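Local coordinates for protein aminotransferase, class IV (Brucella abortus, PDB 4TVI) that probably catalyses the pyridoxal-phosphate-dependent transfer of the amino group of leucine, isoleucine or valine to 2-oxoglutarate, at residues R168-L172 and E173-V177; K248-E252 and A253-V257. One frame throughout, in Å; residues are numbered along the deposited sequence.

Contact 1 (R168-L172 and E173-V177)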
ATOM      1  N   ARG A 168      -2.028   2.259  15.025  1.00 14.77           N
ATOM      2  CA  ARG A 168      -2.029   0.841  15.357  1.00 14.36           C
ATOM      3  C   ARG A 168      -1.854  -0.014  14.109  1.00 17.44           C
ATOM      4  O   ARG A 168      -2.031   0.458  12.980  1.00 17.96           O
ATOM      5  CB  ARG A 168      -3.314   0.437  16.085  1.00 14.59           C
ATOM      6  CG  ARG A 168      -3.694   1.333  17.242  1.00 17.87           C
ATOM      7  CD  ARG A 168      -4.911   0.788  18.006  1.00 19.73           C
ATOM      8  NE  ARG A 168      -5.289   1.684  19.097  1.00 23.54           N
ATOM      9  CZ  ARG A 168      -6.498   1.736  19.656  1.00 25.64           C
ATOM     10  NH1 ARG A 168      -7.474   0.940  19.238  1.00 23.22           N
ATOM     11  NH2 ARG A 168      -6.733   2.596  20.637  1.00 24.99           N
ATOM     12  N   ARG A 169      -1.502  -1.276  14.333  1.00 14.22           N
ATOM     13  CA  ARG A 169      -1.478  -2.288  13.290  1.00 15.33           C
ATOM     14  C   ARG A 169      -2.865  -2.471  12.694  1.00 14.72           C
ATOM     15  O   ARG A 169      -3.861  -2.449  13.412  1.00 14.34           O
ATOM     16  CB  ARG A 169      -0.990  -3.631  13.849  1.00 21.57           C
ATOM     17  CG  ARG A 169       0.395  -3.615  14.477  1.00 25.75           C
ATOM     18  CD  ARG A 169       1.482  -3.330  13.456  1.00 27.64           C
ATOM     19  NE  ARG A 169       1.393  -4.235  12.314  1.00 27.69           N
ATOM     20  CZ  ARG A 169       1.793  -3.927  11.085  1.00 31.08           C
ATOM     21  NH1 ARG A 169       2.313  -2.732  10.831  1.00 31.03           N
ATOM     22  NH2 ARG A 169       1.672  -4.815  10.107  1.00 33.21           N
ATOM     23  N   PRO A 170      -2.937  -2.642  11.372  1.00 15.52           N
ATOM     24  CA  PRO A 170      -4.195  -3.086  10.772  1.00 14.64           C
ATOM     25  C   PRO A 170      -4.416  -4.572  11.032  1.00 17.75           C
ATOM     26  O   PRO A 170      -3.618  -5.206  11.730  1.00 19.46           O
ATOM     27  CB  PRO A 170      -4.005  -2.798   9.279  1.00 14.25           C
ATOM     28  CG  PRO A 170      -2.532  -2.555   9.079  1.00 15.45           C
ATOM     29  CD  PRO A 170      -1.831  -2.612  10.402  1.00 16.03           C
ATOM     30  N   TYR A 171      -5.489  -5.121  10.477  1.00 16.81           N
ATOM     31  CA  TYR A 171      -5.786  -6.542  10.605  1.00 17.08           C
ATOM     32  C   TYR A 171      -6.375  -7.028   9.293  1.00 16.73           C
ATOM     33  O   TYR A 171      -6.765  -6.219   8.457  1.00 14.67           O
ATOM     34  CB  TYR A 171      -6.742  -6.804  11.779  1.00 15.11           C
ATOM     35  CG  TYR A 171      -7.957  -5.899  11.795  1.00 16.99           C
ATOM     36  CD1 TYR A 171      -7.875  -4.601  12.288  1.00 20.40           C
ATOM     37  CD2 TYR A 171      -9.181  -6.336  11.313  1.00 16.33           C
ATOM     38  CE1 TYR A 171      -8.980  -3.764  12.300  1.00 20.32           C
ATOM     39  CE2 TYR A 171     -10.291  -5.505  11.322  1.00 21.18           C
ATOM     40  CZ  TYR A 171     -10.182  -4.222  11.817  1.00 16.74           C
ATOM     41  OH  TYR A 171     -11.280  -3.388  11.829  1.00 19.58           O
ATOM     42  N   LEU A 172      -6.460  -8.344   9.131  1.00 14.94           N
ATOM     43  CA  LEU A 172      -6.730  -8.964   7.832  1.00 19.98           C
ATOM     44  C   LEU A 172      -7.986  -8.457   7.123  1.00 19.82           C
ATOM     45  O   LEU A 172      -8.032  -8.398   5.896  1.00 18.10           O
ATOM     46  CB  LEU A 172      -6.826 -10.481   7.994  1.00 19.42           C
ATOM     47  CG  LEU A 172      -6.872 -11.294   6.699  1.00 19.87           C
ATOM     48  CD1 LEU A 172      -5.632 -11.037   5.852  1.00 19.10           C
ATOM     49  CD2 LEU A 172      -7.019 -12.774   7.000  1.00 21.51           C
ATOM     50  N   GLU A 173      -9.004  -8.106   7.895  1.00 18.89           N
ATOM     51  CA  GLU A 173     -10.270  -7.670   7.326  1.00 19.22           C
ATOM     52  C   GLU A 173     -10.167  -6.340   6.565  1.00 18.87           C
ATOM     53  O   GLU A 173     -10.987  -6.053   5.688  1.00 19.76           O
ATOM     54  CB  GLU A 173     -11.309  -7.565   8.439  1.00 21.94           C
ATOM     55  CG  GLU A 173     -12.736  -7.649   7.967  1.00 27.35           C
ATOM     56  CD  GLU A 173     -13.676  -8.030   9.099  1.00 33.30           C
ATOM     57  OE1 GLU A 173     -13.806  -7.245  10.061  1.00 35.71           O
ATOM     58  OE2 GLU A 173     -14.249  -9.137   9.042  1.00 33.09           O
ATOM     59  N   VAL A 174      -9.174  -5.524   6.912  1.00 15.93           N
ATOM     60  CA  VAL A 174      -9.041  -4.199   6.316  1.00 18.40           C
ATOM     61  C   VAL A 174      -7.755  -4.008   5.506  1.00 18.85           C
ATOM     62  O   VAL A 174      -7.663  -3.065   4.725  1.00 15.86           O
ATOM     63  CB  VAL A 174      -9.127  -3.088   7.391  1.00 15.78           C
ATOM     64  CG1 VAL A 174     -10.523  -3.042   7.999  1.00 16.65           C
ATOM     65  CG2 VAL A 174      -8.071  -3.290   8.466  1.00 15.19           C
ATOM     66  N   MET A 175      -6.768  -4.883   5.694  1.00 18.36           N
ATOM     67  CA  MET A 175      -5.551  -4.861   4.867  1.00 18.59           C
ATOM     68  C   MET A 175      -5.021  -6.286   4.674  1.00 19.43           C
ATOM     69  O   MET A 175      -5.243  -7.149   5.521  1.00 18.22           O
ATOM     70  CB  MET A 175      -4.459  -3.981   5.498  1.00 15.57           C
ATOM     71  CG  MET A 175      -4.672  -2.475   5.366  1.00 15.32           C
ATOM     72  SD  MET A 175      -4.646  -1.859   3.671  1.00 17.07           S
ATOM     73  CE  MET A 175      -2.918  -2.086   3.234  1.00 13.11           C
ATOM     74  N   PRO A 176      -4.330  -6.542   3.547  1.00 20.83           N
ATOM     75  CA  PRO A 176      -3.674  -7.847   3.375  1.00 21.92           C
ATOM     76  C   PRO A 176      -2.442  -7.996   4.268  1.00 19.82           C
ATOM     77  O   PRO A 176      -1.313  -8.003   3.767  1.00 20.39           O
ATOM     78  CB  PRO A 176      -3.278  -7.846   1.893  1.00 21.41           C
ATOM     79  CG  PRO A 176      -3.135  -6.396   1.550  1.00 18.24           C
ATOM     80  CD  PRO A 176      -4.189  -5.690   2.350  1.00 18.06           C
ATOM     81  N   VAL A 177      -2.658  -8.131   5.574  1.00 17.05           N
ATOM     82  CA  VAL A 177      -1.557  -8.159   6.531  1.00 17.67           C
ATOM     83  C   VAL A 177      -0.849  -9.515   6.578  1.00 19.66           C
ATOM     84  O   VAL A 177       0.193  -9.653   7.215  1.00 18.72           O
ATOM     85  CB  VAL A 177      -2.039  -7.790   7.948  1.00 18.77           C
ATOM     86  CG1 VAL A 177      -2.492  -6.348   7.996  1.00 20.32           C
ATOM     87  CG2 VAL A 177      -3.158  -8.717   8.387  1.00 18.30           C
TER
HETATM   88  O   HOH W   1     -13.617  -4.774  11.024  1.00 20.04           O
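Tyr171 lays its ring against Val174, and this pairing three residues apart shows how an irregular loop can fold back on itself around one aromatic side chain and one carbonyl oxygen. CG2 of Val174 stands over the middle of the phenol, 3.9 Å from the centroid of the Tyr171 ring and 8° off its normal, a CH-pi contact made squarely on the face. Tyr171 places CG between its own N and carbonyl carbon (chi1 49°), which swings the ring back over the residues that follow. CG1 of Val174 lies over the hydroxyl end of the same face, 3.9 Å from Tyr171 OH, while CB of Glu173 meets CE2 of Tyr171 obliquely at 3.7 Å. Glu173 then runs out extended, its carboxylate turned 67° from the ring plane; a water in that plane, at the ring's edge, bridges the two side chains, 2.8 Å from Tyr171 OH and donating to Glu173 OE1.

Tyr171 O accepts two hydrogen bonds from opposite faces of its plane, from Val174 N at 2.9 Å and Met175 N at 3.1 Å, which close the turn. Pro170 supplies a second apolar patch: its CB packs on CG of Met175, and its CG lies 3.9 Å from CG1 of Val177. The other Val177 branch, CG2, presses on the backbone N of Leu172 at 3.4 Å. Pro176 centres an inverse gamma turn.

The loop links strand 160-164 to helix 185-198, where Asn187 touches Pro170. It also lies at the dimer interface: Leu172 O accepts a hydrogen bond from Arg190 of the second subunit, and Tyr171 packs on Val208 of that subunit.

Contact 2 (K248-E252 and A253-V257)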
ATOM      1  N   LYS A 248      14.025 -20.473  18.362  1.00 23.05           N
ATOM      2  CA  LYS A 248      14.489 -21.851  18.271  1.00 21.99           C
ATOM      3  C   LYS A 248      15.859 -22.015  18.926  1.00 21.31           C
ATOM      4  O   LYS A 248      16.075 -22.945  19.701  1.00 21.05           O
ATOM      5  CB  LYS A 248      14.533 -22.292  16.803  1.00 22.00           C
ATOM      6  CG  LYS A 248      15.000 -23.722  16.565  1.00 26.58           C
ATOM      7  CD  LYS A 248      14.894 -24.084  15.086  1.00 28.42           C
ATOM      8  CE  LYS A 248      15.710 -25.328  14.750  1.00 34.26           C
ATOM      9  NZ  LYS A 248      15.257 -26.534  15.486  1.00 37.35           N
ATOM     10  N   LEU A 249      16.774 -21.098  18.632  1.00 20.46           N
ATOM     11  CA  LEU A 249      18.126 -21.176  19.175  1.00 21.82           C
ATOM     12  C   LEU A 249      18.160 -20.911  20.679  1.00 22.72           C
ATOM     13  O   LEU A 249      18.891 -21.577  21.410  1.00 23.56           O
ATOM     14  CB  LEU A 249      19.047 -20.199  18.447  1.00 20.12           C
ATOM     15  CG  LEU A 249      19.350 -20.585  16.999  1.00 18.87           C
ATOM     16  CD1 LEU A 249      20.114 -19.478  16.292  1.00 16.97           C
ATOM     17  CD2 LEU A 249      20.125 -21.894  16.959  1.00 16.77           C
ATOM     18  N   LEU A 250      17.375 -19.938  21.138  1.00 21.07           N
ATOM     19  CA  LEU A 250      17.310 -19.633  22.562  1.00 17.83           C
ATOM     20  C   LEU A 250      16.790 -20.826  23.355  1.00 19.39           C
ATOM     21  O   LEU A 250      17.364 -21.191  24.385  1.00 19.12           O
ATOM     22  CB  LEU A 250      16.429 -18.417  22.815  1.00 15.99           C
ATOM     23  CG  LEU A 250      17.104 -17.067  22.587  1.00 16.67           C
ATOM     24  CD1 LEU A 250      16.077 -15.943  22.583  1.00 13.81           C
ATOM     25  CD2 LEU A 250      18.143 -16.843  23.675  1.00 15.73           C
ATOM     26  N   ARG A 251      15.712 -21.438  22.876  1.00 17.66           N
ATOM     27  CA  ARG A 251      15.144 -22.577  23.584  1.00 19.93           C
ATOM     28  C   ARG A 251      16.129 -23.742  23.596  1.00 23.98           C
ATOM     29  O   ARG A 251      16.234 -24.451  24.592  1.00 22.59           O
ATOM     30  CB  ARG A 251      13.811 -22.999  22.968  1.00 21.41           C
ATOM     31  CG  ARG A 251      12.688 -22.007  23.226  1.00 25.34           C
ATOM     32  CD  ARG A 251      11.341 -22.536  22.756  1.00 27.80           C
ATOM     33  NE  ARG A 251      10.251 -21.624  23.099  1.00 26.21           N
ATOM     34  CZ  ARG A 251       9.173 -21.444  22.342  1.00 24.27           C
ATOM     35  NH1 ARG A 251       9.052 -22.106  21.197  1.00 23.56           N
ATOM     36  NH2 ARG A 251       8.228 -20.588  22.712  1.00 22.25           N
ATOM     37  N   GLU A 252      16.862 -23.920  22.497  1.00 26.34           N
ATOM     38  CA  GLU A 252      17.862 -24.983  22.417  1.00 28.81           C
ATOM     39  C   GLU A 252      19.030 -24.751  23.363  1.00 26.44           C
ATOM     40  O   GLU A 252      19.700 -25.697  23.766  1.00 28.46           O
ATOM     41  CB  GLU A 252      18.386 -25.131  20.986  1.00 33.66           C
ATOM     42  CG  GLU A 252      17.387 -25.761  20.037  1.00 39.24           C
ATOM     43  CD  GLU A 252      17.919 -25.899  18.626  1.00 44.07           C
ATOM     44  OE1 GLU A 252      19.092 -25.535  18.384  1.00 46.71           O
ATOM     45  OE2 GLU A 252      17.157 -26.376  17.758  1.00 45.14           O
ATOM     46  N   ALA A 253      19.277 -23.495  23.714  1.00 23.48           N
ATOM     47  CA  ALA A 253      20.351 -23.175  24.644  1.00 23.03           C
ATOM     48  C   ALA A 253      19.867 -23.238  26.097  1.00 23.75           C
ATOM     49  O   ALA A 253      20.636 -22.984  27.026  1.00 21.11           O
ATOM     50  CB  ALA A 253      20.926 -21.803  24.337  1.00 19.90           C
ATOM     51  N   GLY A 254      18.605 -23.613  26.288  1.00 23.95           N
ATOM     52  CA  GLY A 254      18.042 -23.764  27.620  1.00 23.82           C
ATOM     53  C   GLY A 254      17.333 -22.525  28.144  1.00 22.51           C
ATOM     54  O   GLY A 254      16.945 -22.464  29.313  1.00 23.53           O
ATOM     55  N   VAL A 255      17.148 -21.535  27.280  1.00 21.17           N
ATOM     56  CA  VAL A 255      16.460 -20.311  27.672  1.00 21.02           C
ATOM     57  C   VAL A 255      14.957 -20.457  27.466  1.00 21.96           C
ATOM     58  O   VAL A 255      14.515 -20.924  26.418  1.00 23.37           O
ATOM     59  CB  VAL A 255      16.961 -19.091  26.870  1.00 21.60           C
ATOM     60  CG1 VAL A 255      16.211 -17.823  27.288  1.00 17.59           C
ATOM     61  CG2 VAL A 255      18.456 -18.917  27.040  1.00 21.58           C
ATOM     62  N   SER A 256      14.170 -20.084  28.471  1.00 21.32           N
ATOM     63  CA  SER A 256      12.719 -20.084  28.325  1.00 21.16           C
ATOM     64  C   SER A 256      12.234 -18.913  27.468  1.00 21.04           C
ATOM     65  O   SER A 256      12.525 -17.755  27.759  1.00 20.87           O
ATOM     66  CB  SER A 256      12.037 -20.033  29.689  1.00 21.48           C
ATOM     67  OG  SER A 256      12.294 -21.212  30.424  1.00 24.46           O
ATOM     68  N   VAL A 257      11.493 -19.226  26.410  1.00 18.37           N
ATOM     69  CA  VAL A 257      10.930 -18.204  25.549  1.00 18.76           C
ATOM     70  C   VAL A 257       9.411 -18.342  25.514  1.00 23.33           C
ATOM     71  O   VAL A 257       8.885 -19.395  25.150  1.00 24.64           O
ATOM     72  CB  VAL A 257      11.483 -18.293  24.115  1.00 17.82           C
ATOM     73  CG1 VAL A 257      10.941 -17.153  23.280  1.00 14.61           C
ATOM     74  CG2 VAL A 257      13.003 -18.271  24.130  1.00 17.80           C
TER
HETATM   75  O   HOH W   2      10.603 -21.793  26.231  1.00 28.32           O
HETATM   76  O   HOH W   3      14.545 -24.122  26.754  1.00 37.96           O
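Leu250 O receives the N-H of Val255 at 2.9 Å, and Arg251 O that of Gly254 at 3.0 Å: the pair of backward bonds that defines a Schellman motif, here ending helix 241-252. Gly254 turns the chain with a positive phi of 93°, readily adopted by glycine. The bond from Gly254 comes from well above the carbonyl plane of Arg251. Ala253 N contributes weak bonds to Leu249 O and Leu250 O.

Among the side-chain polar contacts, Arg251 spans the turn to Val257. Extended from CG to NE, it brings the edge of its guanidinium to Val257 O, which lies in the guanidinium plane. The main bond, from NH2 of Arg251 to Val257 O, is 2.8 Å long and nearly straight at 165°; a weak one from NE meets the same oxygen. On the helix itself, Lys248 NZ and Glu252 OE2 form a salt bridge of 3.0 Å one turn apart.

Two waters fill in the polar network. One accepts from Val257 N and, weakly, from Arg251 NE; the other donates to both Arg251 O and Val255 O.

Apolar contacts cover the turn: CB of Leu250 meets CG2 of Val257 at 3.7 Å with the side chains crossing at about a right angle, and CD2 of Leu250 meets CG2 of Val255 at 4.0 Å, the hydrophobic contact that commonly accompanies this motif.

The turn leads from helix 241-252 into strand 257-260. Leu250 and Ala253 rest on Leu305 of helix 297-310, and Val255 and Val257 touch Val228 of strand 227-231, the parallel neighbour of strand 257-260.

Contact 1 precedes contact 2 along the chain, and the two lie apart, with centres 31 Å from each other and nearest atoms about 19 Å apart. Both are connections to or from strands of the same mixed sheet: residues 168-177 follow strand 160-164 on the way to helix 185-198, whereas residues 248-257 turn from helix 241-252 into strand 257-260. Their settings differ. Contact 1 meets the second subunit and ends three residues before Lys180, which carries the pyridoxal phosphate, placing this interface loop close in sequence to the cofactor lysine. Contact 2 is touched by no other chain of the assembly and packs within its own subunit.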